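Local atomic coordinates of TPR repeat-containing protein YrrB (PDB entry 2Q7F), a protein that is a tetratricopeptide-repeat protein that could mediate complex formation among RNA sulfuration components, RNA processing components and aminoacyl-tRNA synthetases. Residues 113-118 with 145-150; 149-154 with 159-164; 176-181 with 200-205; 191-196 with 224-229. All coordinates share one frame; numbering follows the deposited sequence.

In the fold
Read from the N terminus, the four contacts follow the stacked helices of a TPR array. Interaction 1 closes a 26-residue loop from helix 107-120 in TPR 3 to helix 141-154 in TPR 4. Interaction 2 begins where it ends, sharing Gln149 and Arg150, and spans a four-residue turn into helix 159-172. Interaction 3 joins helix 176-188 to helix 193-205, and its loop crosses that of interaction 4, which ties the start of helix 193-205 to that of helix 227-233; no loop nests inside another. Arg162 and Gln181 connect interactions 2 and 3 by a probable hydrogen bond, while Phe163 packs interaction 2 against His192 and Asp194 of interaction 4.

Interaction 1 (113-118 with 145-150); sequences MFEKAL and LPYLQR
Leu118 reaches across from helix 107-120 and sets one methyl against the ring of Tyr147 on helix 141-154. Its CG stands anti to the backbone N (chi1 171°), and the next torsion (chi2 54°) leaves CD1 turned back while CD2 continues the chain outward, so CD2 is the branch that arrives at the tyrosine. There CD2 lies 3.5 Å from Tyr147 CE1. The same methyl is 4.1 Å from Tyr147 CD1, so the touch falls on the CD1-CE1 bond, and the two side chains cross obliquely. Tyr147 meets it halfway: with CG anti to the carbonyl carbon (chi1 -52°), the ring projects from its helix toward the other segment. This mutual reach is needed because the nearest alpha carbons, Leu118 CA and Tyr147 CA, are still 10.6 Å apart. Glu115, one turn before Leu118, stretches its chain toward the phenol end, but its CD stays 4.4 Å from Tyr147 OH, an approach without a hydrogen bond.

The contact links helices of two successive repeats, TPR 3 and TPR 4, across the flank of helix 125-137. Of that intervening helix, Glu115 touches Leu131 and Tyr147 touches Leu135. Only about 102 Å² is buried between the segments, and the three touching residues all keep part of their surface open. The chemistry is a methyl-to-ring van der Waals touch, short-ranged and weakly directional: it depends on closeness more than on exact orientation, and the phenol oxygen and the carboxylate come near without bonding.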
loop_
_atom_site.group_PDB
_atom_site.type_symbol
_atom_site.label_atom_id
_atom_site.label_comp_id
_atom_site.label_asym_id
_atom_site.label_seq_id
_atom_site.Cartn_x
_atom_site.Cartn_y
_atom_site.Cartn_z
ATOM N N MET A 113 -4.488 -6.414 11.023
ATOM C CA MET A 113 -5.794 -5.773 10.826
ATOM C C MET A 113 -6.304 -5.886 9.399
ATOM O O MET A 113 -7.495 -6.177 9.182
ATOM C CB MET A 113 -5.779 -4.289 11.240
ATOM C CG MET A 113 -5.743 -4.004 12.765
ATOM S SD MET A 113 -7.058 -4.740 13.787
ATOM C CE MET A 113 -6.212 -6.194 14.427
ATOM N N PHE A 114 -5.416 -5.652 8.432
ATOM C CA PHE A 114 -5.805 -5.710 7.019
ATOM C C PHE A 114 -6.185 -7.110 6.583
ATOM O O PHE A 114 -7.133 -7.288 5.829
ATOM C CB PHE A 114 -4.731 -5.134 6.102
ATOM C CG PHE A 114 -4.617 -3.649 6.171
ATOM C CD1 PHE A 114 -5.760 -2.849 6.262
ATOM C CD2 PHE A 114 -3.375 -3.033 6.135
ATOM C CE1 PHE A 114 -5.665 -1.448 6.335
ATOM C CE2 PHE A 114 -3.270 -1.638 6.202
ATOM C CZ PHE A 114 -4.422 -0.847 6.301
ATOM N N GLU A 115 -5.443 -8.104 7.054
ATOM C CA GLU A 115 -5.757 -9.476 6.715
ATOM C C GLU A 115 -7.079 -9.909 7.368
ATOM O O GLU A 115 -7.830 -10.697 6.789
ATOM C CB GLU A 115 -4.588 -10.407 7.059
ATOM C CG GLU A 115 -4.410 -11.532 6.040
ATOM C CD GLU A 115 -2.956 -11.954 5.842
ATOM O OE1 GLU A 115 -2.121 -11.111 5.454
ATOM O OE2 GLU A 115 -2.648 -13.142 6.061
ATOM N N LYS A 116 -7.376 -9.376 8.552
ATOM C CA LYS A 116 -8.669 -9.635 9.198
ATOM C C LYS A 116 -9.811 -8.974 8.435
ATOM O O LYS A 116 -10.908 -9.540 8.334
ATOM C CB LYS A 116 -8.675 -9.189 10.661
ATOM C CG LYS A 116 -7.859 -10.067 11.607
ATOM C CD LYS A 116 -8.170 -9.711 13.042
ATOM C CE LYS A 116 -7.097 -10.155 14.007
ATOM N NZ LYS A 116 -6.907 -11.621 13.989
ATOM N N ALA A 117 -9.552 -7.787 7.891
ATOM C CA ALA A 117 -10.544 -7.097 7.073
ATOM C C ALA A 117 -10.880 -7.971 5.872
ATOM O O ALA A 117 -12.052 -8.325 5.643
ATOM C CB ALA A 117 -10.033 -5.733 6.639
ATOM N N LEU A 118 -9.833 -8.344 5.140
ATOM C CA LEU A 118 -9.940 -9.255 4.019
ATOM C C LEU A 118 -10.627 -10.566 4.419
ATOM O O LEU A 118 -11.495 -11.060 3.692
ATOM C CB LEU A 118 -8.555 -9.504 3.420
ATOM C CG LEU A 118 -8.322 -10.582 2.356
ATOM C CD1 LEU A 118 -9.253 -10.446 1.148
ATOM C CD2 LEU A 118 -6.883 -10.536 1.903
ATOM N N LEU A 145 2.923 -10.067 -3.101
ATOM C CA LEU A 145 2.825 -10.256 -4.543
ATOM C C LEU A 145 1.400 -10.493 -5.068
ATOM O O LEU A 145 0.961 -9.761 -5.955
ATOM C CB LEU A 145 3.782 -11.367 -4.975
ATOM C CG LEU A 145 4.398 -11.329 -6.369
ATOM C CD1 LEU A 145 5.330 -10.148 -6.554
ATOM C CD2 LEU A 145 5.153 -12.624 -6.600
ATOM N N PRO A 146 0.678 -11.504 -4.535
ATOM C CA PRO A 146 -0.679 -11.765 -5.030
ATOM C C PRO A 146 -1.684 -10.627 -4.810
ATOM O O PRO A 146 -2.592 -10.448 -5.634
ATOM C CB PRO A 146 -1.105 -13.018 -4.255
ATOM C CG PRO A 146 -0.237 -13.046 -3.060
ATOM C CD PRO A 146 1.071 -12.481 -3.504
ATOM N N TYR A 147 -1.525 -9.880 -3.715
ATOM C CA TYR A 147 -2.437 -8.777 -3.394
ATOM C C TYR A 147 -2.088 -7.543 -4.207
ATOM O O TYR A 147 -2.978 -6.835 -4.659
ATOM C CB TYR A 147 -2.417 -8.441 -1.895
ATOM C CG TYR A 147 -2.649 -9.625 -0.987
ATOM C CD1 TYR A 147 -3.887 -10.280 -0.950
ATOM C CD2 TYR A 147 -1.631 -10.087 -0.154
ATOM C CE1 TYR A 147 -4.095 -11.377 -0.112
ATOM C CE2 TYR A 147 -1.829 -11.173 0.691
ATOM C CZ TYR A 147 -3.066 -11.818 0.707
ATOM O OH TYR A 147 -3.251 -12.906 1.540
ATOM N N LEU A 148 -0.791 -7.279 -4.375
ATOM C CA LEU A 148 -0.337 -6.194 -5.241
ATOM C C LEU A 148 -0.729 -6.436 -6.690
ATOM O O LEU A 148 -1.105 -5.496 -7.394
ATOM C CB LEU A 148 1.172 -5.995 -5.146
ATOM C CG LEU A 148 1.664 -5.201 -3.943
ATOM C CD1 LEU A 148 3.181 -5.104 -3.981
ATOM C CD2 LEU A 148 1.022 -3.818 -3.881
ATOM N N GLN A 149 -0.632 -7.693 -7.124
ATOM C CA GLN A 149 -1.058 -8.087 -8.464
ATOM C C GLN A 149 -2.517 -7.721 -8.650
ATOM O O GLN A 149 -2.917 -7.199 -9.694
ATOM C CB GLN A 149 -0.872 -9.598 -8.690
ATOM C CG GLN A 149 -1.200 -10.051 -10.117
ATOM C CD GLN A 149 -0.962 -11.535 -10.352
ATOM O OE1 GLN A 149 -1.649 -12.389 -9.778
ATOM N NE2 GLN A 149 0.006 -11.850 -11.209
ATOM N N ARG A 150 -3.297 -7.995 -7.612
ATOM C CA ARG A 150 -4.727 -7.806 -7.649
ATOM C C ARG A 150 -5.098 -6.329 -7.722
ATOM O O ARG A 150 -5.943 -5.951 -8.528
ATOM C CB ARG A 150 -5.374 -8.490 -6.450
ATOM C CG ARG A 150 -6.878 -8.649 -6.551
ATOM C CD ARG A 150 -7.321 -9.261 -7.869
ATOM N NE ARG A 150 -8.755 -9.090 -8.016
ATOM C CZ ARG A 150 -9.419 -9.184 -9.162
ATOM N NH1 ARG A 150 -8.780 -9.451 -10.295
ATOM N NH2 ARG A 150 -10.731 -9.004 -9.164
#

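Interaction 2 (149-154 with 159-164); sequences QRAVEL and TEARFQ
Arg162 and Val152 pack side chain against side chain at about a right angle, joining helix 159-172 to helix 141-154. At the base, Arg162 CB lies 4.2 Å from Val152 CG2, and that methyl sits closer still to the backbone, 3.7 Å from Arg162 CA. From CB the arginine runs extended through CG and CD, then bends at chi3 (-72°), which folds the guanidinium back over the valine. Val152 CG1 lies over one face of the group, displaced toward its rim and 3.7 Å from Arg162 CZ. At the tip, NH2 forms a salt bridge with Glu156, and NH1 is hydrogen-bonded to Gln181 of helix 176-188; these two bonds probably fix the rotation of the plane that the methyl covers. Beside this pair, Ala151 CB faces Ala161 CB at 4.2 Å, small against small. The axes of segments 149-154 and 159-164 come within 8.7 Å, at 147°. All four residues are buried. The helix from TPR 4 packs roughly antiparallel, at a clear slant, on the first helix of TPR 5, with Ala161 also against Tyr129 of helix 125-137 and Arg162 touching Ala184 and Val185 of helix 176-188.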
loop_
_atom_site.group_PDB
_atom_site.type_symbol
_atom_site.label_atom_id
_atom_site.label_comp_id
_atom_site.label_asym_id
_atom_site.label_seq_id
_atom_site.Cartn_x
_atom_site.Cartn_y
_atom_site.Cartn_z
ATOM N N GLN A 149 -0.632 -7.693 -7.124
ATOM C CA GLN A 149 -1.058 -8.087 -8.464
ATOM C C GLN A 149 -2.517 -7.721 -8.650
ATOM O O GLN A 149 -2.917 -7.199 -9.694
ATOM C CB GLN A 149 -0.872 -9.598 -8.690
ATOM C CG GLN A 149 -1.200 -10.051 -10.117
ATOM C CD GLN A 149 -0.962 -11.535 -10.352
ATOM O OE1 GLN A 149 -1.649 -12.389 -9.778
ATOM N NE2 GLN A 149 0.006 -11.850 -11.209
ATOM N N ARG A 150 -3.297 -7.995 -7.612
ATOM C CA ARG A 150 -4.727 -7.806 -7.649
ATOM C C ARG A 150 -5.098 -6.329 -7.722
ATOM O O ARG A 150 -5.943 -5.951 -8.528
ATOM C CB ARG A 150 -5.374 -8.490 -6.450
ATOM C CG ARG A 150 -6.878 -8.649 -6.551
ATOM C CD ARG A 150 -7.321 -9.261 -7.869
ATOM N NE ARG A 150 -8.755 -9.090 -8.016
ATOM C CZ ARG A 150 -9.419 -9.184 -9.162
ATOM N NH1 ARG A 150 -8.780 -9.451 -10.295
ATOM N NH2 ARG A 150 -10.731 -9.004 -9.164
ATOM N N ALA A 151 -4.451 -5.506 -6.893
ATOM C CA ALA A 151 -4.664 -4.052 -6.875
ATOM C C ALA A 151 -4.474 -3.407 -8.251
ATOM O O ALA A 151 -5.211 -2.497 -8.626
ATOM C CB ALA A 151 -3.732 -3.391 -5.856
ATOM N N VAL A 152 -3.465 -3.872 -8.982
ATOM C CA VAL A 152 -3.239 -3.431 -10.346
ATOM C C VAL A 152 -4.431 -3.853 -11.201
ATOM O O VAL A 152 -5.061 -3.014 -11.832
ATOM C CB VAL A 152 -1.911 -3.976 -10.919
ATOM C CG1 VAL A 152 -1.776 -3.619 -12.396
ATOM C CG2 VAL A 152 -0.734 -3.435 -10.117
ATOM N N GLU A 153 -4.762 -5.141 -11.189
ATOM C CA GLU A 153 -5.906 -5.646 -11.954
ATOM C C GLU A 153 -7.167 -4.827 -11.700
ATOM O O GLU A 153 -7.825 -4.384 -12.643
ATOM C CB GLU A 153 -6.164 -7.122 -11.646
ATOM C CG GLU A 153 -5.070 -8.048 -12.147
ATOM C CD GLU A 153 -5.240 -9.488 -11.683
ATOM O OE1 GLU A 153 -6.384 -9.906 -11.379
ATOM O OE2 GLU A 153 -4.215 -10.206 -11.633
ATOM N N LEU A 154 -7.475 -4.605 -10.424
ATOM C CA LEU A 154 -8.686 -3.882 -10.025
ATOM C C LEU A 154 -8.632 -2.378 -10.294
ATOM O O LEU A 154 -9.644 -1.690 -10.189
ATOM C CB LEU A 154 -9.008 -4.138 -8.548
ATOM C CG LEU A 154 -9.717 -5.445 -8.192
ATOM C CD1 LEU A 154 -10.018 -5.465 -6.695
ATOM C CD2 LEU A 154 -10.994 -5.636 -9.001
ATOM N N THR A 159 -1.021 4.069 -10.654
ATOM C CA THR A 159 0.434 4.104 -10.854
ATOM C C THR A 159 1.227 3.600 -9.642
ATOM O O THR A 159 2.161 2.797 -9.785
ATOM C CB THR A 159 0.893 5.533 -11.217
ATOM O OG1 THR A 159 0.373 5.873 -12.506
ATOM C CG2 THR A 159 2.407 5.643 -11.258
ATOM N N GLU A 160 0.829 4.073 -8.462
ATOM C CA GLU A 160 1.505 3.769 -7.208
ATOM C C GLU A 160 1.533 2.268 -6.916
ATOM O O GLU A 160 2.591 1.708 -6.591
ATOM C CB GLU A 160 0.833 4.524 -6.054
ATOM C CG GLU A 160 1.806 5.204 -5.106
ATOM C CD GLU A 160 2.935 4.283 -4.677
ATOM O OE1 GLU A 160 4.097 4.521 -5.098
ATOM O OE2 GLU A 160 2.656 3.308 -3.936
ATOM N N ALA A 161 0.374 1.624 -7.043
ATOM C CA ALA A 161 0.266 0.177 -6.888
ATOM C C ALA A 161 1.168 -0.522 -7.880
ATOM O O ALA A 161 1.916 -1.427 -7.523
ATOM C CB ALA A 161 -1.170 -0.278 -7.079
ATOM N N ARG A 162 1.110 -0.081 -9.130
ATOM C CA ARG A 162 1.848 -0.732 -10.196
ATOM C C ARG A 162 3.362 -0.654 -9.994
ATOM O O ARG A 162 4.083 -1.602 -10.309
ATOM C CB ARG A 162 1.443 -0.160 -11.546
ATOM C CG ARG A 162 1.839 -1.046 -12.692
ATOM C CD ARG A 162 1.545 -0.389 -14.011
ATOM N NE ARG A 162 0.110 -0.356 -14.262
ATOM C CZ ARG A 162 -0.557 -1.281 -14.944
ATOM N NH1 ARG A 162 0.070 -2.329 -15.470
ATOM N NH2 ARG A 162 -1.861 -1.148 -15.097
ATOM N N PHE A 163 3.837 0.467 -9.458
ATOM C CA PHE A 163 5.252 0.600 -9.142
ATOM C C PHE A 163 5.673 -0.342 -8.007
ATOM O O PHE A 163 6.783 -0.888 -8.024
ATOM C CB PHE A 163 5.605 2.052 -8.803
ATOM C CG PHE A 163 7.013 2.230 -8.300
ATOM C CD1 PHE A 163 8.101 1.963 -9.123
ATOM C CD2 PHE A 163 7.249 2.653 -7.001
ATOM C CE1 PHE A 163 9.400 2.111 -8.646
ATOM C CE2 PHE A 163 8.549 2.805 -6.522
ATOM C CZ PHE A 163 9.623 2.535 -7.342
ATOM N N GLN A 164 4.788 -0.539 -7.033
ATOM C CA GLN A 164 5.073 -1.432 -5.907
ATOM C C GLN A 164 5.056 -2.904 -6.320
ATOM O O GLN A 164 5.835 -3.715 -5.812
ATOM C CB GLN A 164 4.079 -1.203 -4.775
ATOM C CG GLN A 164 4.202 0.146 -4.114
ATOM C CD GLN A 164 5.364 0.212 -3.148
ATOM O OE1 GLN A 164 6.013 1.250 -3.014
ATOM N NE2 GLN A 164 5.634 -0.896 -2.463
#

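Interaction 3 (176-181 with 200-205); sequences DEALSQ and GVTYAY
Leu179 places its CG anti to the carbonyl carbon (chi1 -64°), which sends the isobutyl group from helix 176-188 toward Thr202 and Tyr203. Thr202 turns its methyl, not its hydroxyl, to the leucine: CG2 is anti to the backbone N, while OG1 is hydrogen-bonded to Asn198 O of its own helix. Leu179 CG and Thr202 CG2 meet at 3.7 Å, the two side chains sliding past each other in opposite directions. Both methyls of the fork also reach the tyrosine. Leu179 CD2 stands over one face of the Tyr203 ring, 3.9 Å from its centroid and 19° off the normal, a CH-pi contact, while Leu179 CD1 lies 3.8 Å from Tyr203 CE1. Segments 176-181 and 200-205, from TPR 5 and TPR 6, run almost antiparallel (161°), their axes coming within 9.9 Å. Beyond this contact Tyr203 also touches Ala212 and Met215 of helix 211-222. Cut back to an alanine, Leu179 would have neither CG nor its two methyls, which is likely to leave the Tyr203 face without its CH-pi partner and open a gap beside Thr202 CG2. With apolar touches alone between the segments, dispersion and CH-pi attraction do the joining, and the threonine hydroxyl is satisfied inside its own helix.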
loop_
_atom_site.group_PDB
_atom_site.type_symbol
_atom_site.label_atom_id
_atom_site.label_comp_id
_atom_site.label_asym_id
_atom_site.label_seq_id
_atom_site.Cartn_x
_atom_site.Cartn_y
_atom_site.Cartn_z
ATOM N N ASP A 176 11.205 -10.025 -15.926
ATOM C CA ASP A 176 10.730 -9.480 -17.196
ATOM C C ASP A 176 9.354 -8.861 -17.034
ATOM O O ASP A 176 9.066 -7.803 -17.595
ATOM C CB ASP A 176 10.739 -10.561 -18.275
ATOM C CG ASP A 176 12.021 -11.369 -18.256
ATOM O OD1 ASP A 176 12.155 -12.240 -17.367
ATOM O OD2 ASP A 176 12.901 -11.117 -19.104
ATOM N N GLU A 177 8.521 -9.520 -16.238
ATOM C CA GLU A 177 7.217 -8.992 -15.846
ATOM C C GLU A 177 7.353 -7.747 -14.957
ATOM O O GLU A 177 6.442 -6.911 -14.904
ATOM C CB GLU A 177 6.378 -10.078 -15.159
ATOM C CG GLU A 177 7.185 -11.080 -14.330
ATOM C CD GLU A 177 7.873 -12.142 -15.185
ATOM O OE1 GLU A 177 7.169 -12.943 -15.834
ATOM O OE2 GLU A 177 9.122 -12.180 -15.208
ATOM N N ALA A 178 8.491 -7.623 -14.274
ATOM C CA ALA A 178 8.801 -6.415 -13.510
ATOM C C ALA A 178 8.954 -5.249 -14.468
ATOM O O ALA A 178 8.340 -4.197 -14.279
ATOM C CB ALA A 178 10.064 -6.602 -12.682
ATOM N N LEU A 179 9.761 -5.462 -15.507
ATOM C CA LEU A 179 9.977 -4.476 -16.569
ATOM C C LEU A 179 8.680 -4.136 -17.295
ATOM O O LEU A 179 8.445 -2.980 -17.637
ATOM C CB LEU A 179 11.026 -4.976 -17.556
ATOM C CG LEU A 179 12.429 -5.156 -16.979
ATOM C CD1 LEU A 179 13.207 -6.114 -17.849
ATOM C CD2 LEU A 179 13.175 -3.821 -16.820
ATOM N N SER A 180 7.842 -5.151 -17.515
ATOM C CA SER A 180 6.487 -4.947 -18.028
ATOM C C SER A 180 5.770 -3.877 -17.216
ATOM O O SER A 180 5.226 -2.922 -17.776
ATOM C CB SER A 180 5.678 -6.249 -17.988
ATOM O OG SER A 180 6.284 -7.242 -18.787
ATOM N N GLN A 181 5.796 -4.039 -15.896
ATOM C CA GLN A 181 5.131 -3.102 -14.999
ATOM C C GLN A 181 5.845 -1.748 -14.920
ATOM O O GLN A 181 5.196 -0.706 -15.053
ATOM C CB GLN A 181 4.913 -3.711 -13.605
ATOM C CG GLN A 181 4.034 -4.963 -13.582
ATOM C CD GLN A 181 2.612 -4.721 -14.066
ATOM O OE1 GLN A 181 2.156 -3.582 -14.166
ATOM N NE2 GLN A 181 1.901 -5.805 -14.372
ATOM N N GLY A 200 16.387 0.087 -14.287
ATOM C CA GLY A 200 17.831 0.043 -14.450
ATOM C C GLY A 200 18.448 -1.076 -13.642
ATOM O O GLY A 200 19.315 -1.793 -14.136
ATOM N N VAL A 201 17.986 -1.236 -12.405
ATOM C CA VAL A 201 18.514 -2.261 -11.501
ATOM C C VAL A 201 18.080 -3.661 -11.929
ATOM O O VAL A 201 18.821 -4.631 -11.741
ATOM C CB VAL A 201 18.113 -1.986 -10.035
ATOM C CG1 VAL A 201 18.594 -3.109 -9.116
ATOM C CG2 VAL A 201 18.688 -0.656 -9.574
ATOM N N THR A 202 16.886 -3.758 -12.511
ATOM C CA THR A 202 16.366 -5.041 -12.984
ATOM C C THR A 202 17.250 -5.590 -14.100
ATOM O O THR A 202 17.674 -6.747 -14.048
ATOM C CB THR A 202 14.890 -4.939 -13.452
ATOM O OG1 THR A 202 14.046 -4.673 -12.325
ATOM C CG2 THR A 202 14.434 -6.234 -14.117
ATOM N N TYR A 203 17.537 -4.745 -15.090
ATOM C CA TYR A 203 18.386 -5.115 -16.227
ATOM C C TYR A 203 19.771 -5.609 -15.801
ATOM O O TYR A 203 20.335 -6.496 -16.440
ATOM C CB TYR A 203 18.525 -3.951 -17.210
ATOM C CG TYR A 203 17.386 -3.806 -18.206
ATOM C CD1 TYR A 203 17.032 -4.856 -19.063
ATOM C CD2 TYR A 203 16.689 -2.602 -18.318
ATOM C CE1 TYR A 203 15.991 -4.714 -19.987
ATOM C CE2 TYR A 203 15.653 -2.449 -19.238
ATOM C CZ TYR A 203 15.310 -3.504 -20.068
ATOM O OH TYR A 203 14.287 -3.339 -20.972
ATOM N N ALA A 204 20.308 -5.037 -14.724
ATOM C CA ALA A 204 21.577 -5.493 -14.147
ATOM C C ALA A 204 21.546 -6.978 -13.749
ATOM O O ALA A 204 22.500 -7.718 -14.000
ATOM C CB ALA A 204 21.957 -4.625 -12.960
ATOM N N TYR A 205 20.437 -7.401 -13.141
ATOM C CA TYR A 205 20.223 -8.791 -12.756
ATOM C C TYR A 205 19.909 -9.673 -13.965
ATOM O O TYR A 205 19.987 -10.903 -13.884
ATOM C CB TYR A 205 19.103 -8.882 -11.716
ATOM C CG TYR A 205 19.542 -8.549 -10.305
ATOM C CD1 TYR A 205 19.815 -7.232 -9.927
ATOM C CD2 TYR A 205 19.682 -9.550 -9.345
ATOM C CE1 TYR A 205 20.222 -6.925 -8.629
ATOM C CE2 TYR A 205 20.084 -9.253 -8.043
ATOM C CZ TYR A 205 20.354 -7.942 -7.696
ATOM O OH TYR A 205 20.754 -7.643 -6.417
#

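Interaction 4 (191-196 with 224-229); sequences GHADAF and PDHMLA
His226 turns the CE1 corner of its imidazole to Asp194, whose carboxylate stands almost square to the ring, the two planes 89° apart. Asp194 OD1 approaches at the edge, near the ring plane, 3.1 Å from His226 CE1. Both ring nitrogens are farther away: OD1 is 3.8 Å from His226 NE2 and 4.0 Å from His226 ND1. The oxygen therefore faces a carbon and makes no hydrogen bond to the ring, although a carboxylate here may still polarise the CE1-H. Ala193 adds its methyl, with CB 3.9 Å from His226 ND1. The histidine reaches both residues with CG anti to its backbone N (chi1 -154°).

These side chains sit at the starts of helices 193-205 and 227-233 of the TPR array, with helix 211-222 between them in the chain. His226 occupies the N-cap position of helix 227-233, as His192 does for helix 193-205, and each is the centre of an inverse gamma turn. His192 goes further: its ND1 accepts from Ala195 N at 3.1 Å, exactly in the ring plane, a true capping bond. Without the flat ring, a leucine at His226 is likely to leave Asp194 OD1 facing only aliphatic groups on this side and Tyr197 without its ring partner.

Ala193 also touches Ile222 of helix 211-222. The ring of His192 meets Phe163 of helix 159-172.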
loop_
_atom_site.group_PDB
_atom_site.type_symbol
_atom_site.label_atom_id
_atom_site.label_comp_id
_atom_site.label_asym_id
_atom_site.label_seq_id
_atom_site.Cartn_x
_atom_site.Cartn_y
_atom_site.Cartn_z
ATOM N N GLY A 191 7.344 11.321 -15.279
ATOM C CA GLY A 191 8.197 12.006 -14.315
ATOM C C GLY A 191 8.618 11.074 -13.197
ATOM O O GLY A 191 9.177 11.514 -12.188
ATOM N N HIS A 192 8.352 9.782 -13.382
ATOM C CA HIS A 192 8.615 8.773 -12.360
ATOM C C HIS A 192 10.055 8.233 -12.415
ATOM O O HIS A 192 10.302 7.114 -12.873
ATOM C CB HIS A 192 7.589 7.634 -12.463
ATOM C CG HIS A 192 7.318 6.945 -11.161
ATOM N ND1 HIS A 192 8.196 6.046 -10.595
ATOM C CD2 HIS A 192 6.270 7.033 -10.309
ATOM C CE1 HIS A 192 7.697 5.605 -9.454
ATOM N NE2 HIS A 192 6.528 6.189 -9.259
ATOM N N ALA A 193 10.995 9.042 -11.931
ATOM C CA ALA A 193 12.418 8.680 -11.905
ATOM C C ALA A 193 12.699 7.320 -11.243
ATOM O O ALA A 193 13.471 6.515 -11.782
ATOM C CB ALA A 193 13.235 9.784 -11.232
ATOM N N ASP A 194 12.067 7.077 -10.089
ATOM C CA ASP A 194 12.225 5.828 -9.337
ATOM C C ASP A 194 12.013 4.577 -10.183
ATOM O O ASP A 194 12.786 3.618 -10.082
ATOM C CB ASP A 194 11.270 5.791 -8.146
ATOM C CG ASP A 194 11.738 6.654 -7.006
ATOM O OD1 ASP A 194 12.806 7.282 -7.147
ATOM O OD2 ASP A 194 11.039 6.707 -5.969
ATOM N N ALA A 195 10.962 4.603 -11.006
ATOM C CA ALA A 195 10.634 3.492 -11.894
ATOM C C ALA A 195 11.801 3.214 -12.823
ATOM O O ALA A 195 12.277 2.079 -12.894
ATOM C CB ALA A 195 9.374 3.787 -12.695
ATOM N N PHE A 196 12.270 4.257 -13.512
ATOM C CA PHE A 196 13.436 4.148 -14.392
ATOM C C PHE A 196 14.651 3.556 -13.669
ATOM O O PHE A 196 15.340 2.695 -14.215
ATOM C CB PHE A 196 13.780 5.501 -15.026
ATOM C CG PHE A 196 13.003 5.801 -16.285
ATOM C CD1 PHE A 196 12.094 6.854 -16.325
ATOM C CD2 PHE A 196 13.190 5.034 -17.437
ATOM C CE1 PHE A 196 11.379 7.135 -17.487
ATOM C CE2 PHE A 196 12.479 5.306 -18.598
ATOM C CZ PHE A 196 11.573 6.357 -18.622
ATOM N N PRO A 224 18.226 15.178 -11.273
ATOM C CA PRO A 224 19.690 15.277 -11.277
ATOM C C PRO A 224 20.361 14.919 -9.943
ATOM O O PRO A 224 21.575 14.710 -9.915
ATOM C CB PRO A 224 19.947 16.750 -11.626
ATOM C CG PRO A 224 18.696 17.210 -12.282
ATOM C CD PRO A 224 17.600 16.474 -11.584
ATOM N N ASP A 225 19.586 14.851 -8.858
ATOM C CA ASP A 225 20.132 14.477 -7.546
ATOM C C ASP A 225 19.707 13.083 -7.058
ATOM O O ASP A 225 19.661 12.819 -5.853
ATOM C CB ASP A 225 19.843 15.556 -6.484
ATOM C CG ASP A 225 18.352 15.771 -6.233
ATOM O OD1 ASP A 225 17.601 14.795 -6.009
ATOM O OD2 ASP A 225 17.935 16.947 -6.230
ATOM N N HIS A 226 19.410 12.196 -8.004
ATOM C CA HIS A 226 19.086 10.809 -7.689
ATOM C C HIS A 226 20.364 10.046 -7.330
ATOM O O HIS A 226 20.969 9.399 -8.191
ATOM C CB HIS A 226 18.382 10.145 -8.874
ATOM C CG HIS A 226 17.492 9.004 -8.485
ATOM N ND1 HIS A 226 16.125 9.039 -8.651
ATOM C CD2 HIS A 226 17.772 7.807 -7.920
ATOM C CE1 HIS A 226 15.602 7.909 -8.212
ATOM N NE2 HIS A 226 16.580 7.143 -7.764
ATOM N N MET A 227 20.764 10.130 -6.060
ATOM C CA MET A 227 22.047 9.586 -5.593
ATOM C C MET A 227 22.195 8.083 -5.788
ATOM O O MET A 227 23.288 7.604 -6.106
ATOM C CB MET A 227 22.312 9.950 -4.130
ATOM C CG MET A 227 23.255 11.138 -3.951
ATOM S SD MET A 227 24.149 11.107 -2.377
ATOM C CE MET A 227 22.804 11.227 -1.187
ATOM N N LEU A 228 21.102 7.348 -5.593
ATOM C CA LEU A 228 21.086 5.911 -5.857
ATOM C C LEU A 228 21.301 5.597 -7.341
ATOM O O LEU A 228 22.091 4.713 -7.680
ATOM C CB LEU A 228 19.807 5.265 -5.318
ATOM C CG LEU A 228 19.849 4.577 -3.942
ATOM C CD1 LEU A 228 20.779 5.262 -2.914
ATOM C CD2 LEU A 228 18.441 4.436 -3.378
ATOM N N ALA A 229 20.627 6.330 -8.225
ATOM C CA ALA A 229 20.861 6.179 -9.663
ATOM C C ALA A 229 22.299 6.531 -9.985
ATOM O O ALA A 229 22.915 5.908 -10.844
ATOM C CB ALA A 229 19.902 7.036 -10.474
#